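Protein adenylyltransferase VopS (Vibrio parahaemolyticus, PDB 3LET) transfers AMP from ATP to a threonine of the host Rho GTPases RhoA, Rac and Cdc42, preventing their interaction with effectors and so inhibiting actin assembly in infected cells. Local coordinates at residues K195-N200 and Y289-L294; K211-R216 and G282-M287. All blocks are in the same frame, centred on the assembly; numbering follows the deposited sequence.

Both interactions use helix 281-295, the helix that begins within the Fic motif, here HGFTDGNGR, of this all-helical domain. Interaction 2 lies near its start, where helix 207-217 packs on residues 282-287; interaction 1 lies about two turns further on, against the end of helix 184-199. Their centres are about 12 Å apart, on the same side of the chain's centre. Along the chain the order is 195-200, 211-216, 282-287, 289-294, so interaction 1 brackets interaction 2. Leu213 meets Tyr197 and Ile291, and a Glu196-Arg216 salt bridge ties the two partner helices together. Three helices thus pack together around Leu213; of these, helix 281-295 also carries Gly282 and Arg286, which by similarity bind ATP.

Interaction 1 of 2, residues K195-N200 and Y289-L294; sequences KEYATN and YAIAEL
Tyr197 and Ile291 form the close part of this contact, where the last turn of helix 184-199 meets helix 281-295. The delta methyl of Ile291 presses on the root of the tyrosine, with CD1 3.5 Å from Tyr197 CB, while its distance to Tyr197 CG is already 4.2 Å. The methyl therefore approaches the ring obliquely at its attached end, and the rest of the ring leads away. Ile291 CG1 stands beside its own backbone N (chi1 -65°), which leaves the other branch, CG2, facing the Tyr197 carbonyl, 3.8 Å from O. That carbonyl accepts a hydrogen bond from Arg295 NH2, so a polar backbone atom next to the apolar patch is satisfied. Asn200 ND2 lies 3.5 Å above the plane of the Tyr197 ring, over its centre, and packs one face from within the same segment.

The other half is looser. Ala198 CB and Leu294 CD1 come only to 4.2 Å. The backbones come nearest at Ala198 and Ile291, with CA atoms 5.6 Å apart. Ala198 and Leu294 are partly exposed, and Lys195 and Thr199 beside them are exposed. On the buried side, Leu213 of helix 207-217 touches both Tyr197 and Ile291. Leu194 of helix 184-199 lies against Ile291 and Leu294, and helix 168-179 reaches Leu294 through Asn168.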
# COMPACT_ATOMS: atom_id res chain seq x y z
N LYS A 195 -7.33 -20.67 -13.67
CA LYS A 195 -7.19 -21.15 -15.04
C LYS A 195 -7.02 -19.99 -16.00
O LYS A 195 -6.22 -20.02 -16.93
CB LYS A 195 -8.42 -21.96 -15.46
CG LYS A 195 -8.55 -23.28 -14.69
CD LYS A 195 -9.71 -24.10 -15.28
CE LYS A 195 -10.29 -25.07 -14.29
NZ LYS A 195 -9.38 -26.20 -14.03
N GLU A 196 -7.84 -18.97 -15.77
CA GLU A 196 -7.80 -17.77 -16.61
C GLU A 196 -6.42 -17.08 -16.59
O GLU A 196 -5.85 -16.79 -17.65
CB GLU A 196 -8.90 -16.80 -16.16
CG GLU A 196 -8.98 -15.55 -17.04
CD GLU A 196 -10.12 -14.62 -16.63
OE1 GLU A 196 -11.07 -15.07 -15.94
OE2 GLU A 196 -10.09 -13.44 -17.01
N TYR A 197 -5.87 -16.80 -15.41
CA TYR A 197 -4.55 -16.17 -15.35
C TYR A 197 -3.39 -17.12 -15.68
O TYR A 197 -2.29 -16.69 -16.02
CB TYR A 197 -4.33 -15.50 -13.98
CG TYR A 197 -5.03 -14.15 -13.94
CD1 TYR A 197 -6.42 -14.08 -13.90
CD2 TYR A 197 -4.31 -12.97 -14.01
CE1 TYR A 197 -7.08 -12.85 -13.90
CE2 TYR A 197 -4.96 -11.72 -14.00
CZ TYR A 197 -6.34 -11.68 -13.94
OH TYR A 197 -7.00 -10.46 -13.93
N ALA A 198 -3.62 -18.41 -15.61
CA ALA A 198 -2.57 -19.33 -16.01
C ALA A 198 -2.31 -19.20 -17.52
O ALA A 198 -1.19 -19.43 -17.99
CB ALA A 198 -2.96 -20.76 -15.67
N THR A 199 -3.34 -18.80 -18.26
CA THR A 199 -3.29 -18.83 -19.71
C THR A 199 -3.42 -17.45 -20.38
O THR A 199 -3.30 -17.36 -21.59
CB THR A 199 -4.41 -19.75 -20.27
OG1 THR A 199 -5.70 -19.21 -19.96
CG2 THR A 199 -4.31 -21.12 -19.66
N ASN A 200 -3.67 -16.39 -19.62
CA ASN A 200 -4.00 -15.12 -20.28
C ASN A 200 -2.81 -14.23 -20.57
O ASN A 200 -2.98 -13.16 -21.14
CB ASN A 200 -5.09 -14.35 -19.51
CG ASN A 200 -4.61 -13.81 -18.18
OD1 ASN A 200 -3.45 -14.00 -17.80
ND2 ASN A 200 -5.50 -13.14 -17.46
N TYR A 289 1.25 -16.89 -6.14
CA TYR A 289 2.24 -17.96 -6.03
C TYR A 289 1.86 -19.06 -7.03
O TYR A 289 2.72 -19.53 -7.79
CB TYR A 289 2.24 -18.55 -4.61
CG TYR A 289 3.13 -19.78 -4.47
CD1 TYR A 289 4.52 -19.64 -4.35
CD2 TYR A 289 2.58 -21.06 -4.45
CE1 TYR A 289 5.35 -20.75 -4.21
CE2 TYR A 289 3.42 -22.21 -4.32
CZ TYR A 289 4.78 -22.04 -4.20
OH TYR A 289 5.59 -23.16 -4.09
N ALA A 290 0.59 -19.48 -7.00
CA ALA A 290 0.11 -20.55 -7.88
C ALA A 290 0.23 -20.16 -9.35
O ALA A 290 0.64 -20.97 -10.17
CB ALA A 290 -1.34 -20.92 -7.58
N ILE A 291 -0.15 -18.95 -9.71
CA ILE A 291 -0.03 -18.55 -11.10
C ILE A 291 1.42 -18.59 -11.53
O ILE A 291 1.74 -19.09 -12.61
CB ILE A 291 -0.58 -17.14 -11.33
CG1 ILE A 291 -2.10 -17.12 -11.06
CG2 ILE A 291 -0.28 -16.66 -12.76
CD1 ILE A 291 -2.63 -15.65 -10.90
N ALA A 292 2.31 -18.05 -10.71
CA ALA A 292 3.75 -18.06 -11.05
C ALA A 292 4.23 -19.50 -11.23
O ALA A 292 4.96 -19.83 -12.17
CB ALA A 292 4.60 -17.34 -9.97
N GLU A 293 3.79 -20.38 -10.34
CA GLU A 293 4.21 -21.78 -10.41
C GLU A 293 3.73 -22.42 -11.71
O GLU A 293 4.48 -23.17 -12.37
CB GLU A 293 3.64 -22.58 -9.25
CG GLU A 293 4.30 -22.31 -7.92
CD GLU A 293 5.67 -22.95 -7.86
OE1 GLU A 293 5.75 -24.19 -7.66
OE2 GLU A 293 6.67 -22.23 -8.02
N LEU A 294 2.48 -22.15 -12.06
CA LEU A 294 1.87 -22.83 -13.21
C LEU A 294 2.54 -22.33 -14.48
O LEU A 294 2.81 -23.11 -15.39
CB LEU A 294 0.35 -22.61 -13.25
CG LEU A 294 -0.42 -23.27 -12.12
CD1 LEU A 294 -1.89 -22.93 -12.21
CD2 LEU A 294 -0.24 -24.82 -12.11

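Interaction 2 of 2, residues K211-R216 and G282-M287; sequences KELHAR and GRMGRM
Met284 reaches across from helix 281-295 to lie against His214 and Leu213 of helix 207-217, within the helical core of the Fic (Fido) domain. The short helical segments are inclined at 119° between their N-to-C directions, with their axes 10.5 Å apart at closest approach, so side chains bridge the gap.

Met284 comes in roughly perpendicular to His214. The imidazole presents its edge to the methionine: Met284 CG lies near the ring plane, 3.4 Å from His214 CD2. The sulfur, Met284 SD, is also on the edge side, 87° off the normal of the His214 ring and 5.2 Å from its centroid, a Met-aromatic contact that leaves the ring faces to other partners. Phe277 stacks on the ring, and His214 NE2 is hydrogen-bonded to the main-chain O of Asp279. These two neighbours, both from the sequence leading into helix 281-295, probably hold the imidazole in this rotation.

The methionine chain is bent at both chi2 and chi3; the two bends lay the sulfur on His214 and turn the methyl toward Leu213. Met284 SD thus comes 3.7 Å from His214 CA, and CE touches both His214 CB and Leu213 CD2, each at 4.0 Å. Leu213 and Met284 run roughly antiparallel, side by side. All four side chains of the contact are buried, whereas Gly282 and Arg286, ATP-binding by similarity, belong to the same helix as Met284 but touch nothing of 211-216. Leu213 has CG anti to the backbone N (chi1 172°), and at the far end of the patch its CD2 methyl meets the chain of Met287 at a slant, 4.0 Å from Met287 CG.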
# COMPACT_ATOMS: atom_id res chain seq x y z
N LYS A 211 -4.64 -5.25 -8.95
CA LYS A 211 -5.88 -4.72 -8.34
C LYS A 211 -7.10 -5.27 -9.08
O LYS A 211 -8.14 -5.55 -8.48
CB LYS A 211 -5.88 -3.19 -8.35
CG LYS A 211 -4.83 -2.65 -7.35
CD LYS A 211 -4.63 -1.14 -7.52
CE LYS A 211 -5.82 -0.37 -6.98
NZ LYS A 211 -5.47 1.03 -6.63
N GLU A 212 -6.97 -5.44 -10.39
CA GLU A 212 -8.07 -6.01 -11.18
C GLU A 212 -8.33 -7.46 -10.80
O GLU A 212 -9.46 -7.87 -10.62
CB GLU A 212 -7.79 -5.92 -12.66
CG GLU A 212 -7.75 -4.50 -13.18
CD GLU A 212 -7.55 -4.44 -14.68
OE1 GLU A 212 -8.22 -5.23 -15.40
OE2 GLU A 212 -6.71 -3.62 -15.14
N LEU A 213 -7.27 -8.24 -10.65
CA LEU A 213 -7.42 -9.63 -10.21
C LEU A 213 -8.05 -9.66 -8.82
O LEU A 213 -8.99 -10.39 -8.57
CB LEU A 213 -6.06 -10.33 -10.19
CG LEU A 213 -6.05 -11.73 -9.56
CD1 LEU A 213 -7.08 -12.68 -10.22
CD2 LEU A 213 -4.62 -12.31 -9.64
N HIS A 214 -7.50 -8.87 -7.90
CA HIS A 214 -7.99 -8.84 -6.53
C HIS A 214 -9.50 -8.53 -6.49
O HIS A 214 -10.25 -9.15 -5.72
CB HIS A 214 -7.18 -7.79 -5.75
CG HIS A 214 -7.64 -7.61 -4.34
ND1 HIS A 214 -8.49 -6.60 -3.97
CD2 HIS A 214 -7.34 -8.29 -3.21
CE1 HIS A 214 -8.71 -6.67 -2.67
NE2 HIS A 214 -8.02 -7.68 -2.19
N ALA A 215 -9.94 -7.57 -7.30
CA ALA A 215 -11.35 -7.16 -7.33
C ALA A 215 -12.29 -8.32 -7.70
O ALA A 215 -13.41 -8.38 -7.21
CB ALA A 215 -11.55 -5.98 -8.30
N ARG A 216 -11.83 -9.23 -8.56
CA ARG A 216 -12.62 -10.38 -8.97
C ARG A 216 -12.46 -11.55 -8.01
O ARG A 216 -13.37 -12.35 -7.84
CB ARG A 216 -12.25 -10.78 -10.40
CG ARG A 216 -12.66 -9.71 -11.42
CD ARG A 216 -12.20 -10.06 -12.83
NE ARG A 216 -12.79 -11.32 -13.26
CZ ARG A 216 -12.25 -12.15 -14.15
NH1 ARG A 216 -11.09 -11.87 -14.73
NH2 ARG A 216 -12.87 -13.26 -14.47
N GLY A 282 -4.01 -12.89 1.96
CA GLY A 282 -3.65 -14.30 1.94
C GLY A 282 -4.13 -14.93 0.63
O GLY A 282 -3.38 -15.66 -0.05
N ARG A 283 -5.36 -14.62 0.24
CA ARG A 283 -5.92 -15.16 -1.00
C ARG A 283 -5.11 -14.67 -2.19
O ARG A 283 -4.82 -15.45 -3.09
CB ARG A 283 -7.36 -14.68 -1.21
CG ARG A 283 -8.35 -15.48 -0.41
CD ARG A 283 -9.73 -14.88 -0.54
NE ARG A 283 -10.69 -15.70 0.19
CZ ARG A 283 -11.77 -16.25 -0.34
NH1 ARG A 283 -12.06 -16.03 -1.62
NH2 ARG A 283 -12.57 -16.99 0.42
N MET A 284 -4.76 -13.39 -2.22
CA MET A 284 -3.99 -12.87 -3.35
C MET A 284 -2.61 -13.49 -3.41
O MET A 284 -2.12 -13.84 -4.50
CB MET A 284 -3.83 -11.35 -3.30
CG MET A 284 -4.98 -10.59 -3.95
SD MET A 284 -5.12 -10.96 -5.73
CE MET A 284 -3.84 -9.95 -6.49
N GLY A 285 -1.94 -13.55 -2.26
CA GLY A 285 -0.57 -14.06 -2.20
C GLY A 285 -0.49 -15.50 -2.69
O GLY A 285 0.39 -15.88 -3.48
N ARG A 286 -1.43 -16.32 -2.23
CA ARG A 286 -1.50 -17.72 -2.71
C ARG A 286 -1.89 -17.82 -4.17
O ARG A 286 -1.36 -18.64 -4.90
CB ARG A 286 -2.49 -18.50 -1.85
CG ARG A 286 -2.01 -18.58 -0.41
CD ARG A 286 -2.67 -19.71 0.39
NE ARG A 286 -2.13 -19.68 1.76
CZ ARG A 286 -2.63 -18.91 2.72
NH1 ARG A 286 -3.70 -18.17 2.47
NH2 ARG A 286 -2.07 -18.89 3.92
N MET A 287 -2.81 -16.97 -4.62
CA MET A 287 -3.17 -17.00 -6.04
C MET A 287 -1.95 -16.59 -6.88
O MET A 287 -1.66 -17.22 -7.90
CB MET A 287 -4.38 -16.09 -6.30
CG MET A 287 -4.71 -15.86 -7.77
SD MET A 287 -5.39 -17.37 -8.53
CE MET A 287 -7.07 -17.34 -7.87